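Local coordinates for phosphocarrier protein (Mycoplasma capricolum, PDB 1PCH), which carries phosphoryl groups as a general, sugar-nonspecific component of the phosphoenolpyruvate-dependent system that phosphorylates sugars while transporting them across the cell membrane, at residues L13-A18 / N48-A53; I32-N37 / M52-G57. All coordinates share one frame; numbering follows the deposited sequence.

Interaction 1: residues L13-A18 / N48-A53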
loop_
_atom_site.group_PDB
_atom_site.type_symbol
_atom_site.label_atom_id
_atom_site.label_comp_id
_atom_site.label_asym_id
_atom_site.label_seq_id
_atom_site.Cartn_x
_atom_site.Cartn_y
_atom_site.Cartn_z
ATOM N N LEU A 13 -8.606 -0.487 4.287
ATOM C CA LEU A 13 -7.220 -0.876 4.511
ATOM C C LEU A 13 -7.058 -1.038 6.030
ATOM O O LEU A 13 -6.813 -0.073 6.734
ATOM C CB LEU A 13 -6.256 0.118 3.920
ATOM C CG LEU A 13 -4.953 -0.509 3.370
ATOM C CD1 LEU A 13 -4.020 0.547 2.833
ATOM C CD2 LEU A 13 -4.304 -1.280 4.506
ATOM N N HIS A 14 -7.452 -2.241 6.443
ATOM C CA HIS A 14 -7.536 -2.585 7.829
ATOM C C HIS A 14 -6.335 -3.404 8.280
ATOM O O HIS A 14 -5.347 -3.525 7.564
ATOM C CB HIS A 14 -8.842 -3.321 8.109
ATOM C CG HIS A 14 -9.044 -4.523 7.264
ATOM N ND1 HIS A 14 -8.860 -5.814 7.764
ATOM C CD2 HIS A 14 -9.446 -4.665 5.974
ATOM C CE1 HIS A 14 -9.163 -6.682 6.831
ATOM N NE2 HIS A 14 -9.492 -6.018 5.721
ATOM N N ALA A 15 -6.350 -3.796 9.559
ATOM C CA ALA A 15 -5.193 -4.385 10.157
ATOM C C ALA A 15 -4.534 -5.484 9.399
ATOM O O ALA A 15 -3.273 -5.456 9.305
ATOM C CB ALA A 15 -5.415 -4.732 11.623
ATOM N N ARG A 16 -5.255 -6.473 8.949
ATOM C CA ARG A 16 -4.632 -7.641 8.279
ATOM C C ARG A 16 -3.822 -7.227 7.089
ATOM O O ARG A 16 -2.619 -7.514 6.932
ATOM C CB ARG A 16 -5.738 -8.620 7.927
ATOM C CG ARG A 16 -5.268 -10.067 7.778
ATOM C CD ARG A 16 -6.385 -10.929 7.202
ATOM N N PRO A 17 -4.502 -6.538 6.133
ATOM C CA PRO A 17 -3.765 -6.081 4.961
ATOM C C PRO A 17 -2.718 -5.098 5.257
ATOM O O PRO A 17 -1.588 -5.139 4.689
ATOM C CB PRO A 17 -4.841 -5.577 4.002
ATOM C CG PRO A 17 -5.956 -5.169 4.943
ATOM C CD PRO A 17 -5.959 -6.276 5.978
ATOM N N ALA A 18 -2.925 -4.134 6.176
ATOM C CA ALA A 18 -1.911 -3.183 6.496
ATOM C C ALA A 18 -0.660 -3.899 7.046
ATOM O O ALA A 18 0.443 -3.511 6.720
ATOM C CB ALA A 18 -2.395 -2.164 7.525
ATOM N N ASN A 48 1.215 4.255 10.525
ATOM C CA ASN A 48 1.004 5.285 9.540
ATOM C C ASN A 48 -0.151 4.918 8.584
ATOM O O ASN A 48 -0.996 5.733 8.284
ATOM C CB ASN A 48 2.232 5.412 8.626
ATOM C CG ASN A 48 3.218 6.452 8.990
ATOM O OD1 ASN A 48 3.805 7.082 8.080
ATOM N ND2 ASN A 48 3.444 6.670 10.275
ATOM N N VAL A 49 -0.110 3.683 8.146
ATOM C CA VAL A 49 -1.102 3.188 7.195
ATOM C C VAL A 49 -2.454 3.075 7.834
ATOM O O VAL A 49 -3.488 3.500 7.264
ATOM C CB VAL A 49 -0.624 1.902 6.539
ATOM C CG1 VAL A 49 -1.697 1.089 5.929
ATOM C CG2 VAL A 49 0.602 2.155 5.698
ATOM N N MET A 50 -2.541 2.602 9.058
ATOM C CA MET A 50 -3.818 2.549 9.739
ATOM C C MET A 50 -4.389 3.941 10.030
ATOM O O MET A 50 -5.606 4.116 9.970
ATOM C CB MET A 50 -3.663 1.733 11.008
ATOM C CG MET A 50 -3.274 0.282 10.699
ATOM S SD MET A 50 -4.581 -0.664 10.004
ATOM C CE MET A 50 -5.347 -1.379 11.448
ATOM N N ALA A 51 -3.550 4.881 10.382
ATOM C CA ALA A 51 -3.909 6.248 10.730
ATOM C C ALA A 51 -4.532 6.969 9.538
ATOM O O ALA A 51 -5.203 7.968 9.699
ATOM C CB ALA A 51 -2.722 7.018 11.251
ATOM N N MET A 52 -4.200 6.467 8.354
ATOM C CA MET A 52 -4.742 7.023 7.114
ATOM C C MET A 52 -6.222 6.681 6.985
ATOM O O MET A 52 -6.937 7.394 6.303
ATOM C CB MET A 52 -3.946 6.489 5.915
ATOM C CG MET A 52 -2.576 7.156 5.875
ATOM S SD MET A 52 -1.576 6.733 4.532
ATOM C CE MET A 52 -2.239 7.714 3.182
ATOM N N ALA A 53 -6.608 5.601 7.650
ATOM C CA ALA A 53 -7.975 5.140 7.715
ATOM C C ALA A 53 -8.576 5.082 6.313
ATOM O O ALA A 53 -9.546 5.748 6.002
ATOM C CB ALA A 53 -8.775 6.195 8.526
HETATM O O HOH W 1 -5.966 2.680 6.446
#
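V49 meets L13 and A18 through one methyl, which its first torsion (chi1 160°) places anti to the backbone nitrogen: CG1 leans out from helix 46-52 toward the opening turn of helix 15-25. It lies 3.8 Å from CD2 of L13 and 3.7 Å from CB of A18. The side chains of L13 and V49 cross at about a right angle, and both terminal methyls of the leucine bear on CG1. A18 suits its place because its single methyl points at the other helix and lets it come close.

M50 reaches the same helix start by a folded chain, bent at chi2 (-72°) and chi3 (-91°), which curls the sulfur over the first turn. Two conformers of M50 are deposited; in the one described, SD lies 3.6 Å from A18 CB and 3.7 Å from the carbonyl carbon of H14, while the very short approach of CE to A15 is doubtful. A long, unbranched thioether can follow such a curved path at a partly exposed edge.

The junction belongs to the HPr fold, an open-faced sandwich of helices on a four-stranded antiparallel sheet, with the active-site histidine at the start of helix 15-25. H14 is the N-cap residue, its carbonyl oxygen accepting the amide of A18. P17 CD rests over the centre of one imidazole face, 3.3 Å above the plane, while NE2 is hydrogen-bonded to D9. The amino end of the helix would probably favour a phosphoryl group there.

Beside the apolar contact, one water donates to two backbone carbonyls, L13 O at 2.9 Å and V49 O at 2.7 Å, bridging the active-site loop to the last turn of helix 46-52, beyond which A53 turns to positive phi.

Interaction 2: residues I32-N37 / M52-G57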
loop_
_atom_site.group_PDB
_atom_site.type_symbol
_atom_site.label_atom_id
_atom_site.label_comp_id
_atom_site.label_asym_id
_atom_site.label_seq_id
_atom_site.Cartn_x
_atom_site.Cartn_y
_atom_site.Cartn_z
ATOM N N ILE A 32 8.810 3.796 0.197
ATOM C CA ILE A 32 7.523 3.400 -0.309
ATOM C C ILE A 32 6.406 4.127 0.429
ATOM O O ILE A 32 6.116 3.986 1.588
ATOM C CB ILE A 32 7.317 1.894 -0.277
ATOM C CG1 ILE A 32 8.448 1.121 -0.966
ATOM C CG2 ILE A 32 5.976 1.543 -0.900
ATOM C CD1 ILE A 32 8.447 -0.361 -0.591
ATOM N N THR A 33 5.819 5.055 -0.370
ATOM C CA THR A 33 4.772 5.897 0.167
ATOM C C THR A 33 3.415 5.510 -0.400
ATOM O O THR A 33 3.258 5.047 -1.527
ATOM C CB THR A 33 5.109 7.368 -0.153
ATOM O OG1 THR A 33 6.411 7.608 0.391
ATOM C CG2 THR A 33 4.132 8.312 0.525
ATOM N N ILE A 34 2.431 5.675 0.432
ATOM C CA ILE A 34 1.028 5.414 0.062
ATOM C C ILE A 34 0.319 6.775 0.197
ATOM O O ILE A 34 0.578 7.517 1.138
ATOM C CB ILE A 34 0.376 4.363 0.876
ATOM C CG1 ILE A 34 -1.119 4.121 0.518
ATOM C CG2 ILE A 34 0.512 4.618 2.368
ATOM C CD1 ILE A 34 -1.625 2.823 1.147
ATOM N N ILE A 35 -0.403 7.116 -0.851
ATOM C CA ILE A 35 -1.111 8.385 -0.952
ATOM C C ILE A 35 -2.610 8.074 -1.118
ATOM O O ILE A 35 -2.957 7.160 -1.872
ATOM C CB ILE A 35 -0.654 9.134 -2.247
ATOM C CG1 ILE A 35 0.832 9.450 -2.244
ATOM C CG2 ILE A 35 -1.502 10.339 -2.494
ATOM C CD1 ILE A 35 1.437 9.688 -3.601
ATOM N N ALA A 36 -3.403 8.778 -0.367
ATOM C CA ALA A 36 -4.832 8.702 -0.311
ATOM C C ALA A 36 -5.423 10.062 0.137
ATOM O O ALA A 36 -5.084 10.606 1.169
ATOM C CB ALA A 36 -5.332 7.596 0.553
ATOM N N ASN A 37 -6.324 10.585 -0.711
ATOM C CA ASN A 37 -6.956 11.869 -0.378
ATOM C C ASN A 37 -5.838 12.884 -0.191
ATOM O O ASN A 37 -4.963 12.998 -1.057
ATOM C CB ASN A 37 -7.868 11.766 0.820
ATOM C CG ASN A 37 -8.715 10.522 0.885
ATOM O OD1 ASN A 37 -8.689 9.750 1.865
ATOM N ND2 ASN A 37 -9.499 10.267 -0.150
ATOM N N MET A 52 -4.200 6.467 8.354
ATOM C CA MET A 52 -4.742 7.023 7.114
ATOM C C MET A 52 -6.222 6.681 6.985
ATOM O O MET A 52 -6.937 7.394 6.303
ATOM C CB MET A 52 -3.946 6.489 5.915
ATOM C CG MET A 52 -2.576 7.156 5.875
ATOM S SD MET A 52 -1.576 6.733 4.532
ATOM C CE MET A 52 -2.239 7.714 3.182
ATOM N N ALA A 53 -6.608 5.601 7.650
ATOM C CA ALA A 53 -7.975 5.140 7.715
ATOM C C ALA A 53 -8.576 5.082 6.313
ATOM O O ALA A 53 -9.546 5.748 6.002
ATOM C CB ALA A 53 -8.775 6.195 8.526
ATOM N N ILE A 54 -7.897 4.315 5.455
ATOM C CA ILE A 54 -8.348 4.290 4.050
ATOM C C ILE A 54 -9.546 3.434 3.917
ATOM O O ILE A 54 -9.571 2.325 4.421
ATOM C CB ILE A 54 -7.174 3.785 3.183
ATOM C CG1 ILE A 54 -6.063 4.815 3.122
ATOM C CG2 ILE A 54 -7.660 3.303 1.835
ATOM C CD1 ILE A 54 -4.691 4.296 2.881
ATOM N N LYS A 55 -10.654 4.019 3.376
ATOM C CA LYS A 55 -11.862 3.148 3.341
ATOM C C LYS A 55 -12.155 2.725 1.895
ATOM O O LYS A 55 -11.589 3.251 0.934
ATOM C CB LYS A 55 -13.019 3.927 3.932
ATOM C CG LYS A 55 -12.875 4.382 5.351
ATOM C CD LYS A 55 -13.479 3.467 6.372
ATOM C CE LYS A 55 -13.376 4.080 7.794
ATOM N NZ LYS A 55 -14.716 4.227 8.408
ATOM N N THR A 56 -13.048 1.763 1.779
ATOM C CA THR A 56 -13.471 1.249 0.480
ATOM C C THR A 56 -13.824 2.391 -0.492
ATOM O O THR A 56 -14.459 3.390 -0.084
ATOM C CB THR A 56 -14.782 0.442 0.698
ATOM O OG1 THR A 56 -14.576 -0.460 1.770
ATOM C CG2 THR A 56 -15.259 -0.200 -0.540
ATOM N N GLY A 57 -13.444 2.213 -1.725
ATOM C CA GLY A 57 -13.686 3.098 -2.834
ATOM C C GLY A 57 -12.641 4.137 -3.029
ATOM O O GLY A 57 -12.541 4.874 -4.002
#
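The flat groups that M52 meets are peptide planes of strand 31-36: its CE stands to one side of the planes joining I34 to I35 and I35 to A36, 3.5 Å from I34 O and 3.9 Å from A36 N. The edges of the strand are engaged within the sheet, where the backbone of I34 bonds with G41 and that of I35 with T61, so the methyl settles against a backbone already tied to its neighbours. The bend at chi3 (78°) turns CE toward the strand at the end of an otherwise extended chain.

The side chains of I34 and M52 run antiparallel alongside one another, and the branch methyl CG2 of I34 lies 3.7 Å from SD of M52. The longer branch of I34 leads elsewhere: with CG1 anti to the backbone nitrogen (chi1 178°), CD1 reaches toward I54 and the two delta methyls meet tip to tip at 3.8 Å. Further along the strand A36 offers only CB to both M52 and I54, 3.9 Å from CG1 of I54 and 4.1 Å from CE of M52. Its small size leaves both bulkier chains able to lie close to the strand.

I54 belongs to the loop that leaves helix 46-52 for strand 59-65, and I60 of that strand also touches it. The contact thus seats the helix end and the following loop on the helix-covered face of the HPr sheet.

Everything that meets here between the side chains is carbon or sulfur, consistent with cohesion that comes from excluding water and matching shapes rather than from directional bonds.

The two contacts are neighbours, their centres 8 Å apart, and both end on the same part of the chain, sharing M52 and A53 where helix 46-52 runs into the following loop. In sequence order come the active-site loop and helix 15-25, strand 31-36, then helix 46-52 and its following loop. Interaction 1 joins the two helices to each other; interaction 2 lays the end of the second on the sheet. They also meet directly: L13 N probably hydrogen-bonds to I54 O at 3.0 Å, and L13 CD1 packs on I34 CD1 at 3.7 Å. The loop carrying the active-site histidine is thereby connected to the interior of the sandwich.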